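Local coordinates for uncharacterized protein YLR132C (Kluyveromyces marxianus, PDB 6PGL), which probably acts as a U6 snRNA phosphodiesterase of the 2H superfamily, a nuclease whose pocket binds uridine monophosphate, at residues K7-L12 with T66-N71; E15-S20 with G54-L59; L59-S64 with L153-G158; V94-S99 with V117-P122. All coordinates share one frame; numbering follows the deposited sequence.

Contact 1 (K7-L12 with T66-N71)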
# COMPACT_ATOMS: atom_id res chain seq x y z
N LYS A 7 -10.78 2.76 17.55
CA LYS A 7 -12.21 3.08 17.56
C LYS A 7 -12.51 4.37 16.79
O LYS A 7 -13.57 4.48 16.15
CB LYS A 7 -12.72 3.19 19.00
N ASN A 8 -11.63 5.37 16.89
CA ASN A 8 -11.84 6.65 16.22
C ASN A 8 -11.09 6.77 14.90
O ASN A 8 -11.00 7.87 14.36
CB ASN A 8 -11.36 7.81 17.10
CG ASN A 8 -11.75 7.66 18.54
OD1 ASN A 8 -10.99 8.05 19.43
ND2 ASN A 8 -12.94 7.12 18.79
N ILE A 9 -10.57 5.67 14.35
CA ILE A 9 -9.61 5.73 13.25
C ILE A 9 -10.25 5.28 11.95
O ILE A 9 -10.96 4.27 11.90
CB ILE A 9 -8.36 4.88 13.53
CG1 ILE A 9 -7.46 5.58 14.54
CG2 ILE A 9 -7.58 4.64 12.22
CD1 ILE A 9 -6.14 4.84 14.69
N GLY A 10 -10.01 6.05 10.90
CA GLY A 10 -10.44 5.68 9.57
C GLY A 10 -9.26 5.70 8.63
O GLY A 10 -8.26 6.37 8.87
N PHE A 11 -9.37 4.91 7.55
CA PHE A 11 -8.28 4.79 6.59
C PHE A 11 -8.91 4.39 5.26
O PHE A 11 -9.75 3.49 5.25
CB PHE A 11 -7.23 3.76 7.09
CG PHE A 11 -6.28 3.28 6.04
CD1 PHE A 11 -6.49 2.06 5.41
CD2 PHE A 11 -5.19 4.04 5.66
CE1 PHE A 11 -5.62 1.60 4.42
CE2 PHE A 11 -4.29 3.59 4.67
CZ PHE A 11 -4.51 2.36 4.05
N LEU A 12 -8.55 5.06 4.17
CA LEU A 12 -9.15 4.80 2.86
C LEU A 12 -8.15 4.07 1.96
O LEU A 12 -6.95 4.36 2.00
CB LEU A 12 -9.58 6.11 2.20
CG LEU A 12 -10.53 6.04 1.03
CD1 LEU A 12 -11.96 5.76 1.51
CD2 LEU A 12 -10.47 7.35 0.23
N THR A 66 -3.42 7.28 8.42
CA THR A 66 -4.28 6.94 9.55
C THR A 66 -4.94 8.21 10.07
O THR A 66 -4.25 9.13 10.50
CB THR A 66 -3.45 6.29 10.65
OG1 THR A 66 -2.82 5.11 10.14
CG2 THR A 66 -4.33 5.89 11.81
N MET A 67 -6.28 8.27 9.99
CA MET A 67 -7.06 9.44 10.36
C MET A 67 -7.78 9.22 11.68
O MET A 67 -8.70 8.38 11.77
CB MET A 67 -8.06 9.78 9.25
CG MET A 67 -7.40 10.18 7.96
SD MET A 67 -8.63 10.57 6.72
CE MET A 67 -9.47 9.00 6.60
N MET A 68 -7.39 9.96 12.72
CA MET A 68 -8.00 9.83 14.04
C MET A 68 -8.99 10.96 14.29
O MET A 68 -8.60 12.11 14.48
CB MET A 68 -6.96 9.79 15.15
CG MET A 68 -7.64 9.53 16.49
SD MET A 68 -6.56 9.04 17.82
CE MET A 68 -5.76 7.59 17.15
N PHE A 69 -10.27 10.62 14.31
CA PHE A 69 -11.36 11.57 14.49
C PHE A 69 -11.62 11.76 15.98
O PHE A 69 -11.04 11.07 16.83
CB PHE A 69 -12.61 11.09 13.75
CG PHE A 69 -12.41 11.01 12.25
CD1 PHE A 69 -11.87 9.89 11.67
CD2 PHE A 69 -12.75 12.09 11.44
CE1 PHE A 69 -11.66 9.82 10.29
CE2 PHE A 69 -12.52 12.04 10.06
CZ PHE A 69 -11.99 10.89 9.49
N ALA A 70 -12.46 12.75 16.31
CA ALA A 70 -12.68 13.12 17.70
C ALA A 70 -13.39 12.01 18.48
O ALA A 70 -13.15 11.83 19.67
CB ALA A 70 -13.48 14.41 17.78
N ASN A 71 -14.33 11.32 17.84
CA ASN A 71 -15.02 10.20 18.46
C ASN A 71 -15.49 9.30 17.33
O ASN A 71 -15.29 9.60 16.15
CB ASN A 71 -16.15 10.65 19.43
CG ASN A 71 -17.36 11.28 18.71
OD1 ASN A 71 -17.49 11.21 17.49
ND2 ASN A 71 -18.26 11.89 19.50
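Ile9 sets both branches of its side chain against Thr66 and Met68. CG1 stands anti to the carbonyl carbon (chi1 -75°) and the chain runs on extended, which brings CD1 to 3.7 Å from Met68 CE, while the CG2 branch meets Thr66 CG2 at 3.5 Å. Met68 leaves its backbone differently, with CG anti to N, and a bend at chi3 (-57°) turns its methyl back onto Ile9. With an alanine in place of Ile9, Met68 CE and Thr66 CG2 would probably lose their apolar partner and the methionine end would be freer to swing.

Met67 lies on the other face, its chain also bent at chi3 and its CE 3.7 Å from Gly10 O. Just past the strand, Phe69 presents a ring edge beside Gly10, with CD1 3.5 Å from Asn8 O, which lies in the ring plane. The absent side chain of Gly10 matters, since a beta carbon would lie about 3.4 Å from Phe69 CE1, a tight fit. Asn8 CB packs on the backbone, 3.3 Å from Phe69 O.

Gly10 N donates to Met67 O at 2.8 Å in the carbonyl plane, Met67 N returns the bond to Gly10 O, and Phe69 N reaches Asn8 O. Helix 72-87, N-capped by Asn71 through a bond from Glu74 N, packs on Met67 and Phe69. The arrangement is an antiparallel strand pair, 9-16 with 59-68, at the border of a four-stranded sheet.

Contact 2 (E15-S20 with G54-L59)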
# COMPACT_ATOMS: atom_id res chain seq x y z
N GLU A 15 -8.76 -1.82 -2.93
CA GLU A 15 -8.49 -3.23 -2.75
C GLU A 15 -8.20 -3.87 -4.11
O GLU A 15 -8.94 -3.67 -5.08
CB GLU A 15 -9.67 -3.92 -2.08
CG GLU A 15 -9.46 -5.38 -1.95
CD GLU A 15 -10.64 -6.03 -1.31
OE1 GLU A 15 -10.58 -6.25 -0.09
OE2 GLU A 15 -11.63 -6.27 -2.03
N LEU A 16 -7.09 -4.60 -4.20
CA LEU A 16 -6.67 -5.20 -5.46
C LEU A 16 -6.73 -6.71 -5.31
O LEU A 16 -5.83 -7.31 -4.72
CB LEU A 16 -5.27 -4.72 -5.86
CG LEU A 16 -5.00 -3.22 -5.86
CD1 LEU A 16 -3.54 -2.93 -6.15
CD2 LEU A 16 -5.86 -2.53 -6.90
N ARG A 17 -7.76 -7.33 -5.87
CA ARG A 17 -7.92 -8.77 -5.80
C ARG A 17 -7.25 -9.41 -7.01
O ARG A 17 -7.62 -9.14 -8.15
CB ARG A 17 -9.40 -9.15 -5.74
CG ARG A 17 -10.04 -8.74 -4.43
CD ARG A 17 -11.34 -9.45 -4.18
NE ARG A 17 -11.78 -9.20 -2.82
CZ ARG A 17 -11.40 -9.92 -1.77
NH1 ARG A 17 -10.58 -10.96 -1.94
NH2 ARG A 17 -11.84 -9.61 -0.55
N LEU A 18 -6.26 -10.26 -6.75
CA LEU A 18 -5.47 -10.83 -7.83
C LEU A 18 -6.21 -12.04 -8.39
O LEU A 18 -6.72 -12.86 -7.63
CB LEU A 18 -4.08 -11.22 -7.31
CG LEU A 18 -2.99 -10.12 -7.28
CD1 LEU A 18 -3.29 -9.06 -6.23
CD2 LEU A 18 -1.63 -10.72 -7.06
N ASP A 19 -6.28 -12.13 -9.72
CA ASP A 19 -6.81 -13.34 -10.32
C ASP A 19 -5.70 -14.39 -10.31
O ASP A 19 -4.57 -14.12 -9.91
CB ASP A 19 -7.37 -13.07 -11.73
CG ASP A 19 -6.30 -12.61 -12.74
OD1 ASP A 19 -5.13 -13.05 -12.68
OD2 ASP A 19 -6.66 -11.82 -13.65
N SER A 20 -6.03 -15.61 -10.76
CA SER A 20 -5.06 -16.70 -10.66
C SER A 20 -3.79 -16.40 -11.45
O SER A 20 -2.68 -16.76 -11.02
CB SER A 20 -5.69 -18.03 -11.08
OG SER A 20 -5.92 -18.09 -12.47
N GLY A 54 -1.61 -20.67 1.48
CA GLY A 54 -1.53 -20.11 0.15
C GLY A 54 -2.76 -19.34 -0.28
O GLY A 54 -2.85 -18.95 -1.45
N ALA A 55 -3.71 -19.11 0.63
CA ALA A 55 -4.92 -18.37 0.30
C ALA A 55 -4.57 -17.00 -0.25
O ALA A 55 -3.73 -16.29 0.32
CB ALA A 55 -5.81 -18.21 1.53
N MET A 56 -5.24 -16.61 -1.34
CA MET A 56 -5.03 -15.30 -1.94
C MET A 56 -5.37 -14.20 -0.94
O MET A 56 -6.38 -14.27 -0.24
CB MET A 56 -5.91 -15.16 -3.18
CG MET A 56 -5.53 -14.02 -4.16
SD MET A 56 -5.82 -12.27 -3.66
CE MET A 56 -7.58 -12.19 -3.48
N LYS A 57 -4.51 -13.19 -0.86
CA LYS A 57 -4.80 -12.02 -0.05
C LYS A 57 -4.75 -10.80 -0.97
O LYS A 57 -3.79 -10.67 -1.74
CB LYS A 57 -3.77 -11.84 1.11
CG LYS A 57 -3.85 -12.87 2.19
CD LYS A 57 -5.22 -12.84 2.88
CE LYS A 57 -5.30 -13.76 4.10
NZ LYS A 57 -6.54 -13.46 4.91
N PRO A 58 -5.72 -9.91 -0.93
CA PRO A 58 -5.66 -8.75 -1.82
C PRO A 58 -4.51 -7.82 -1.46
O PRO A 58 -4.08 -7.75 -0.30
CB PRO A 58 -7.02 -8.07 -1.64
CG PRO A 58 -7.51 -8.56 -0.32
CD PRO A 58 -6.98 -9.95 -0.16
N LEU A 59 -3.97 -7.13 -2.47
CA LEU A 59 -3.06 -6.02 -2.27
C LEU A 59 -3.89 -4.74 -2.13
O LEU A 59 -5.13 -4.77 -2.14
CB LEU A 59 -2.05 -5.91 -3.42
CG LEU A 59 -1.23 -7.17 -3.66
CD1 LEU A 59 -0.22 -7.00 -4.79
CD2 LEU A 59 -0.55 -7.64 -2.37
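The Arg17 guanidinium carries Pro58 CG over one face, 4.1 Å above the plane and offset toward the rim, and Met56 CE approaches it obliquely, 3.6 Å from Arg17 NH1. The two arginine contacts differ in direction: the Pro58 ring lies alongside the Arg17 chain, pointing the same way, whereas Met56 crosses it at about a right angle. All this surrounds the end of an antiparallel strand pair, where strand 9-16 runs out beside the start of strand 59-68.

The pairing itself is Leu16 with Leu59, a hydrogen-bonded antiparallel pair. Leu16 N donates to Leu59 O at 2.8 Å, from well above the carbonyl plane (46° out of it), and Leu59 N donates in return to Leu16 O at 2.9 Å.

Glu15 reaches across with an extended chain. Its CG, anti to the backbone N (chi1 177°), rests 3.6 Å from Pro58 CB, and its OE2 forms a salt bridge with Arg17 NE at 3.0 Å, the hydrogen bond within it being weak. Lys206 is a second, long and weak, ion partner of the same oxygen. A leucine in place of Glu15 would leave Arg17 NE without this mate, and the guanidinium would probably be freer to turn off the proline.

On the buried side, Leu18 CD1 packs against Leu59 CG at 3.8 Å, next to Leu48 and Phe200. Met56, bent at chi2 (-71°) and again at chi3, brings its SD to 3.7 Å from Leu18 N, a buried amide with no hydrogen-bonding partner.

Contact 3 (L59-S64 with L153-G158). With U5P (uridine-5'-monophosphate), chain E.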
# COMPACT_ATOMS: atom_id res chain seq x y z
N LEU A 59 -3.97 -7.13 -2.47
CA LEU A 59 -3.06 -6.02 -2.27
C LEU A 59 -3.89 -4.74 -2.13
O LEU A 59 -5.13 -4.77 -2.14
CB LEU A 59 -2.05 -5.91 -3.42
CG LEU A 59 -1.23 -7.17 -3.66
CD1 LEU A 59 -0.22 -7.00 -4.79
CD2 LEU A 59 -0.55 -7.64 -2.37
N HIS A 60 -3.22 -3.60 -1.95
CA HIS A 60 -3.96 -2.35 -1.77
C HIS A 60 -3.15 -1.16 -2.25
O HIS A 60 -1.92 -1.22 -2.40
CB HIS A 60 -4.39 -2.13 -0.30
CG HIS A 60 -3.25 -1.93 0.66
ND1 HIS A 60 -2.60 -2.98 1.28
CD2 HIS A 60 -2.64 -0.80 1.11
CE1 HIS A 60 -1.64 -2.50 2.07
NE2 HIS A 60 -1.65 -1.18 1.98
N VAL A 61 -3.88 -0.09 -2.59
CA VAL A 61 -3.32 1.26 -2.71
C VAL A 61 -3.84 2.04 -1.51
O VAL A 61 -5.05 2.29 -1.42
CB VAL A 61 -3.70 1.94 -4.04
CG1 VAL A 61 -2.98 3.32 -4.19
CG2 VAL A 61 -3.40 1.05 -5.23
N SER A 62 -2.95 2.45 -0.61
CA SER A 62 -3.36 3.37 0.45
C SER A 62 -3.73 4.71 -0.16
O SER A 62 -3.06 5.19 -1.09
CB SER A 62 -2.24 3.59 1.47
OG SER A 62 -1.83 2.38 2.09
N LEU A 63 -4.84 5.28 0.31
CA LEU A 63 -5.29 6.57 -0.17
C LEU A 63 -5.34 7.65 0.90
O LEU A 63 -5.70 8.79 0.60
CB LEU A 63 -6.67 6.45 -0.84
CG LEU A 63 -6.76 5.53 -2.07
CD1 LEU A 63 -8.24 5.36 -2.50
CD2 LEU A 63 -5.90 6.00 -3.26
N SER A 64 -5.08 7.30 2.16
CA SER A 64 -5.06 8.27 3.24
C SER A 64 -4.08 7.77 4.28
O SER A 64 -3.75 6.58 4.32
CB SER A 64 -6.45 8.48 3.88
OG SER A 64 -6.78 7.36 4.68
N LEU A 153 1.95 7.41 -4.06
CA LEU A 153 1.03 6.33 -4.36
C LEU A 153 1.80 5.13 -4.88
O LEU A 153 2.66 5.28 -5.76
CB LEU A 153 -0.00 6.78 -5.39
CG LEU A 153 -0.99 7.83 -4.89
CD1 LEU A 153 -1.87 8.27 -6.08
CD2 LEU A 153 -1.83 7.24 -3.75
N HIS A 154 1.49 3.95 -4.35
CA HIS A 154 2.24 2.76 -4.71
C HIS A 154 1.43 1.53 -4.31
O HIS A 154 0.46 1.61 -3.55
CB HIS A 154 3.59 2.76 -4.00
CG HIS A 154 3.46 2.59 -2.52
ND1 HIS A 154 3.23 3.64 -1.66
CD2 HIS A 154 3.44 1.47 -1.76
CE1 HIS A 154 3.10 3.18 -0.43
NE2 HIS A 154 3.22 1.86 -0.46
N VAL A 155 1.86 0.38 -4.81
CA VAL A 155 1.40 -0.93 -4.35
C VAL A 155 2.60 -1.66 -3.76
O VAL A 155 3.63 -1.78 -4.43
CB VAL A 155 0.80 -1.76 -5.50
CG1 VAL A 155 0.44 -3.16 -5.00
CG2 VAL A 155 -0.46 -1.06 -6.11
N SER A 156 2.48 -2.14 -2.52
CA SER A 156 3.50 -3.01 -1.95
C SER A 156 3.23 -4.46 -2.32
O SER A 156 2.09 -4.93 -2.26
CB SER A 156 3.55 -2.89 -0.43
OG SER A 156 4.01 -1.60 -0.09
N PHE A 157 4.31 -5.18 -2.69
CA PHE A 157 4.19 -6.56 -3.11
C PHE A 157 4.81 -7.57 -2.15
O PHE A 157 4.39 -8.73 -2.14
CB PHE A 157 4.82 -6.72 -4.51
CG PHE A 157 4.03 -6.03 -5.60
CD1 PHE A 157 2.87 -6.59 -6.09
CD2 PHE A 157 4.44 -4.80 -6.10
CE1 PHE A 157 2.13 -5.97 -7.09
CE2 PHE A 157 3.70 -4.16 -7.11
CZ PHE A 157 2.55 -4.77 -7.61
N GLY A 158 5.78 -7.15 -1.33
CA GLY A 158 6.40 -8.05 -0.37
C GLY A 158 6.90 -7.23 0.80
O GLY A 158 7.01 -6.00 0.71
N1 U5P E . 5.53 4.83 3.49
C2 U5P E . 6.77 5.53 3.50
N3 U5P E . 6.94 6.60 2.71
C4 U5P E . 5.96 7.02 1.92
C5 U5P E . 4.74 6.36 1.89
C6 U5P E . 4.54 5.25 2.70
O2 U5P E . 7.73 5.17 4.23
O4 U5P E . 6.18 8.02 1.20
C1' U5P E . 5.33 3.67 4.36
C2' U5P E . 4.00 3.67 5.09
O2' U5P E . 4.08 4.44 6.27
C3' U5P E . 3.77 2.18 5.35
C4' U5P E . 4.54 1.48 4.24
O3' U5P E . 4.33 1.84 6.62
O4' U5P E . 5.35 2.49 3.58
C5' U5P E . 3.70 0.76 3.21
O5' U5P E . 2.44 1.40 3.01
P U5P E . 1.31 0.75 2.09
O1P U5P E . 0.51 1.93 1.62
O2P U5P E . 2.04 0.02 0.98
O3P U5P E . 0.53 -0.11 3.05
O HOH W 1 -0.28 -4.18 -0.95
O HOH W 2 0.33 -1.48 -0.80
O HOH W 3 -0.36 4.44 -1.72
O HOH W 4 -0.20 1.98 -0.97
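Val61 and Val155 have the nearest CA atoms across the segments, 5.5 Å apart; strands 59-62 and 154-158 approach to 6.0 Å between axes, their N-to-C directions 147° apart. The backbones stand too far apart to bond directly, and a row of waters fills in. Water 1 joins His60 N to Ser156 O, water 2 joins His60 O to Ser156 N, water 3 bridges Ser62 O and His154 N, and water 4 bridges Ser62 N and His154 O.

Apolar side chains close the gap on the side away from the nucleotide. Val61 CG2 meets Val155 CG2 at 3.7 Å, and Leu59 CD1 comes obliquely to the Phe157 ring, 3.4 Å from Phe157 CD1.

The other side grips the phosphate of uridine monophosphate. Both histidine rings take the crowded position between backbone N and carbonyl carbon (chi1 66° for His60). His60 NE2 donates to O3P at 2.7 Å, and water 2 sits over the centre of one His60 ring face. His154 NE2 donates to O2P at 2.6 Å, its rotation fixed by ND1 bonding Asn152 O. Ser156 OG and water 2 also hold O2P, and water 4 bonds O1P, which Ser62 OG approaches very closely. These are the paired His-x-Ser motifs of the 2H superfamily.

Outward, strand 59-68 bonds to strand 9-16, strand 154-161 bonds to strand 112-119, and helix 121-137 packs on Leu63 and Leu153 through Leu127.

Contact 4 (V94-S99 with V117-P122). Unlike the reference sequence in segment 117-122: Pro122 (reference Gln).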
# COMPACT_ATOMS: atom_id res chain seq x y z
N VAL A 94 -11.84 3.45 -11.30
CA VAL A 94 -10.51 4.02 -11.31
C VAL A 94 -9.54 2.94 -11.77
O VAL A 94 -9.62 1.80 -11.29
CB VAL A 94 -10.06 4.59 -9.95
CG1 VAL A 94 -10.67 5.97 -9.75
CG2 VAL A 94 -10.41 3.66 -8.84
N PRO A 95 -8.64 3.25 -12.68
CA PRO A 95 -7.62 2.29 -13.10
C PRO A 95 -6.42 2.32 -12.17
O PRO A 95 -6.07 3.33 -11.56
CB PRO A 95 -7.25 2.80 -14.50
CG PRO A 95 -7.47 4.28 -14.42
CD PRO A 95 -8.54 4.54 -13.39
N VAL A 96 -5.81 1.15 -12.02
CA VAL A 96 -4.59 1.02 -11.24
C VAL A 96 -3.58 0.32 -12.13
O VAL A 96 -3.82 -0.80 -12.60
CB VAL A 96 -4.81 0.25 -9.93
CG1 VAL A 96 -3.48 0.12 -9.20
CG2 VAL A 96 -5.85 0.97 -9.05
N ALA A 97 -2.46 1.00 -12.39
CA ALA A 97 -1.32 0.42 -13.07
C ALA A 97 -0.08 1.04 -12.44
O ALA A 97 -0.15 2.08 -11.79
CB ALA A 97 -1.39 0.66 -14.60
N LEU A 98 1.06 0.39 -12.67
CA LEU A 98 2.31 0.74 -12.02
C LEU A 98 3.35 1.13 -13.05
O LEU A 98 3.24 0.77 -14.23
CB LEU A 98 2.80 -0.45 -11.17
CG LEU A 98 1.65 -0.96 -10.30
CD1 LEU A 98 1.79 -2.42 -9.96
CD2 LEU A 98 1.50 -0.10 -9.02
N SER A 99 4.35 1.89 -12.63
CA SER A 99 5.44 2.22 -13.53
C SER A 99 6.70 2.48 -12.73
O SER A 99 6.66 2.80 -11.53
CB SER A 99 5.10 3.40 -14.43
OG SER A 99 5.17 4.60 -13.71
N VAL A 117 6.15 -0.87 -6.00
CA VAL A 117 6.26 -0.18 -7.27
C VAL A 117 5.27 0.98 -7.24
O VAL A 117 4.14 0.81 -6.78
CB VAL A 117 5.97 -1.12 -8.48
CG1 VAL A 117 6.21 -0.37 -9.78
CG2 VAL A 117 6.83 -2.43 -8.43
N GLY A 118 5.69 2.15 -7.73
CA GLY A 118 4.81 3.31 -7.72
C GLY A 118 3.72 3.21 -8.77
O GLY A 118 3.85 2.49 -9.76
N LEU A 119 2.61 3.94 -8.55
CA LEU A 119 1.51 3.98 -9.51
C LEU A 119 1.92 4.77 -10.75
O LEU A 119 2.65 5.76 -10.65
CB LEU A 119 0.25 4.60 -8.89
CG LEU A 119 -0.89 3.66 -8.49
CD1 LEU A 119 -0.45 2.72 -7.33
CD2 LEU A 119 -2.16 4.42 -8.09
N SER A 120 1.45 4.33 -11.92
CA SER A 120 1.74 5.05 -13.15
C SER A 120 1.15 6.47 -13.11
O SER A 120 0.28 6.79 -12.29
CB SER A 120 1.19 4.30 -14.36
OG SER A 120 -0.22 4.42 -14.38
N GLU A 121 1.67 7.33 -13.98
CA GLU A 121 1.19 8.71 -13.97
C GLU A 121 -0.32 8.82 -14.22
O GLU A 121 -0.99 9.54 -13.46
CB GLU A 121 1.99 9.54 -14.97
CG GLU A 121 1.62 10.99 -14.91
CD GLU A 121 2.50 11.84 -15.80
OE1 GLU A 121 3.28 11.27 -16.61
OE2 GLU A 121 2.40 13.07 -15.69
N PRO A 122 -0.91 8.17 -15.22
CA PRO A 122 -2.38 8.32 -15.39
C PRO A 122 -3.19 7.79 -14.22
O PRO A 122 -4.25 8.34 -13.91
CB PRO A 122 -2.67 7.52 -16.67
CG PRO A 122 -1.37 7.42 -17.37
CD PRO A 122 -0.33 7.35 -16.29
O HOH W 5 8.24 2.60 -9.19
O HOH W 6 3.65 6.52 -15.65
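Leu98 and Leu119 form a non-hydrogen-bonded antiparallel pair, with CA atoms 4.2 Å apart although the touching parts as a whole run at 101° to each other, and it is flanked by bonds from Ser120 N to Ala97 O, at 2.8 Å and almost straight (173°), and from Ser99 N to Gly118 O, at 3.0 Å.

The two leucine side chains diverge at their roots, yet their ends come back together, Leu98 CD2 lying 3.8 Å from Leu119 CD1. Leu98 CB in turn sits 3.7 Å from Val117 CG1, which rests on Ser99 O as well. Water 5 extends the pairing by joining Ser99 O to Gly118 N. On the more open flank two serines meet: Ser99 OG is 3.5 Å from Ser120 CA, and water 6 links this hydroxyl to Glu121 N. Ser120 OG, held between its own N and carbonyl carbon (chi1 73°), makes a weak bond to Ala97 O and a weak one to Ala123 N, as the N-cap of helix 121-137.

The contact thus lies at a junction. Strand 112-119 pairs with strand 154-161 in its sheet, and Val155 and Phe157 of the latter touch Leu98. The backbones of Val94 and Val96 hydrogen-bond to strand 200-202, and their side chains rest on Leu14 of strand 9-16. Helix 121-137 begins here, its Arg124 bonding Leu119 O and its Leu127 packing on the Leu119 side chain.

From the N terminus, strand 9-16 opens contact 1 and then contact 2. Contact 2 closes first, after helix 20-39 and the loop leading to residue 59, and so lies wholly within the longer loop that contact 1 closes at 66-71. Between these closures the chain opens contact 3, which shares Leu59 with contact 2 and crosses contact 1. Contact 4, in series with contacts 1 and 2, opens and closes within the long loop of contact 3, which ends at 153-158. Contacts 1 and 2 bind strands 9-16 and 59-68 of one sheet, contact 3 brings that sheet against the other beside the nucleotide phosphate, and contact 4 ties the second sheet to strand 94-99.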